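Local structure of putative acyl-[acyl-carrier-protein] desaturase DesA2 (Mycobacterium tuberculosis, 1ZA0) at residues L199-H202 with C203-T207. The protein may act as an iron-dependent desaturase that introduces double bonds into acyl chains carried by acyl carrier protein in mycobacterial fatty acid biosynthesis. Sequence-based numbering, arbitrary orientation.
Sequences LVTH and CLDYT
Rotation about CA-CB turns Asp205 back along the helix onto Thr201: with CG beside its own backbone N and opposite the carbonyl carbon (chi1 -61°), the carboxylate carbon comes to 3.3 Å from Thr201 O. The approach is close but not a bond, since Asp205 OD1 and OD2 and Thr201 O are all acceptors; Thr201 O instead receives Asp205 N at 3.1 Å. Alongside, the methyl CG2 of Thr201 lies 4.2 Å from Asp205 OD2, the two side chains pointing the same way. The same rotation in Cys203 carries SG back to within 3.4 Å of Leu199 O, the acceptor of Cys203 N at 3.0 Å. Leu204 repeats the pattern without a polar end: its CG, also beside its own N (chi1 -83°), lies 3.8 Å from Val200 O, which accepts Leu204 N at 2.8 Å. One residue beyond Asp205, Tyr206 N meets His202 O at 2.9 Å. His202 holds CG anti to its backbone N (chi1 -169°), and its NE2 is hydrogen-bonded to Glu13 OE1 of helix 9-27, tying the two helices together. On the buried side Leu199, Val200 and Cys203 pack on Leu152 of helix 148-172, and Leu204 reaches Trp261 and helix 208-221. Thr207 leaves helical geometry although its N still bonds Cys203 O. Five successive i to i+4 bonds, the last made by Thr207 N, followed by this break define the C-terminal end of an alpha-helix, here helix 176-206, which further back supplies Glu189 and His192 to the manganese site in the ferritin-like four-helix bundle of the desaturase.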
loop_
_atom_site.group_PDB
_atom_site.type_symbol
_atom_site.label_atom_id
_atom_site.label_comp_id
_atom_site.label_asym_id
_atom_site.label_seq_id
_atom_site.Cartn_x
_atom_site.Cartn_y
_atom_site.Cartn_z
ATOM N N LEU A 199 -15.084 -7.837 -3.568
ATOM C CA LEU A 199 -15.650 -7.573 -4.890
ATOM C C LEU A 199 -15.214 -8.683 -5.799
ATOM O O LEU A 199 -16.000 -9.168 -6.619
ATOM C CB LEU A 199 -15.243 -6.220 -5.444
ATOM C CG LEU A 199 -15.656 -4.985 -4.695
ATOM C CD1 LEU A 199 -15.254 -3.658 -5.383
ATOM C CD2 LEU A 199 -17.095 -5.016 -4.526
ATOM N N VAL A 200 -13.979 -9.129 -5.638
ATOM C CA VAL A 200 -13.435 -10.208 -6.411
ATOM C C VAL A 200 -14.150 -11.544 -6.116
ATOM O O VAL A 200 -14.378 -12.377 -7.033
ATOM C CB VAL A 200 -11.941 -10.380 -6.217
ATOM C CG1 VAL A 200 -11.426 -11.653 -6.849
ATOM C CG2 VAL A 200 -11.152 -9.180 -6.790
ATOM N N THR A 201 -14.492 -11.750 -4.861
ATOM C CA THR A 201 -15.310 -12.915 -4.498
ATOM C C THR A 201 -16.635 -12.887 -5.288
ATOM O O THR A 201 -16.999 -13.918 -5.797
ATOM C CB THR A 201 -15.540 -12.936 -2.967
ATOM O OG1 THR A 201 -14.273 -13.194 -2.335
ATOM C CG2 THR A 201 -16.460 -14.109 -2.549
ATOM N N HIS A 202 -17.356 -11.757 -5.337
ATOM C CA HIS A 202 -18.582 -11.679 -6.120
ATOM C C HIS A 202 -18.325 -11.896 -7.616
ATOM O O HIS A 202 -19.131 -12.548 -8.266
ATOM C CB HIS A 202 -19.385 -10.422 -5.818
ATOM C CG HIS A 202 -20.777 -10.432 -6.408
ATOM N ND1 HIS A 202 -21.768 -11.301 -5.994
ATOM C CD2 HIS A 202 -21.332 -9.695 -7.412
ATOM C CE1 HIS A 202 -22.871 -11.098 -6.704
ATOM N NE2 HIS A 202 -22.634 -10.137 -7.579
ATOM N N CYS A 203 -17.155 -11.484 -8.133
ATOM C CA CYS A 203 -16.779 -11.745 -9.518
ATOM C C CYS A 203 -16.561 -13.225 -9.757
ATOM O O CYS A 203 -16.934 -13.772 -10.840
ATOM C CB CYS A 203 -15.521 -10.995 -9.967
ATOM S SG CYS A 203 -15.651 -9.237 -10.005
ATOM N N LEU A 204 -15.899 -13.907 -8.814
ATOM C CA LEU A 204 -15.760 -15.335 -8.893
ATOM C C LEU A 204 -17.111 -16.063 -8.934
ATOM O O LEU A 204 -17.181 -17.107 -9.548
ATOM C CB LEU A 204 -14.922 -15.956 -7.761
ATOM C CG LEU A 204 -13.413 -15.942 -7.901
ATOM C CD1 LEU A 204 -12.787 -16.155 -6.494
ATOM C CD2 LEU A 204 -12.917 -16.949 -8.935
ATOM N N ASP A 205 -18.111 -15.545 -8.245
ATOM C CA ASP A 205 -19.488 -16.096 -8.260
ATOM C C ASP A 205 -20.300 -15.798 -9.572
ATOM O O ASP A 205 -20.959 -16.674 -10.113
ATOM C CB ASP A 205 -20.239 -15.537 -7.057
ATOM C CG ASP A 205 -19.600 -15.914 -5.736
ATOM O OD1 ASP A 205 -18.778 -16.829 -5.717
ATOM O OD2 ASP A 205 -19.846 -15.382 -4.659
ATOM N N TYR A 206 -20.211 -14.565 -10.080
ATOM C CA TYR A 206 -20.910 -14.125 -11.273
ATOM C C TYR A 206 -20.258 -14.554 -12.587
ATOM O O TYR A 206 -20.945 -15.007 -13.531
ATOM C CB TYR A 206 -21.083 -12.606 -11.203
ATOM C CG TYR A 206 -21.690 -11.982 -12.485
ATOM C CD1 TYR A 206 -22.944 -12.398 -12.995
ATOM C CD2 TYR A 206 -21.023 -10.955 -13.158
ATOM C CE1 TYR A 206 -23.495 -11.807 -14.163
ATOM C CE2 TYR A 206 -21.558 -10.371 -14.310
ATOM C CZ TYR A 206 -22.781 -10.798 -14.806
ATOM O OH TYR A 206 -23.263 -10.141 -15.910
ATOM N N THR A 207 -18.940 -14.397 -12.676
ATOM C CA THR A 207 -18.213 -14.640 -13.892
ATOM C C THR A 207 -16.891 -15.362 -13.644
ATOM O O THR A 207 -15.760 -14.830 -13.804
ATOM C CB THR A 207 -18.021 -13.313 -14.725
ATOM O OG1 THR A 207 -17.321 -13.645 -15.927
ATOM C CG2 THR A 207 -17.060 -12.317 -14.000
#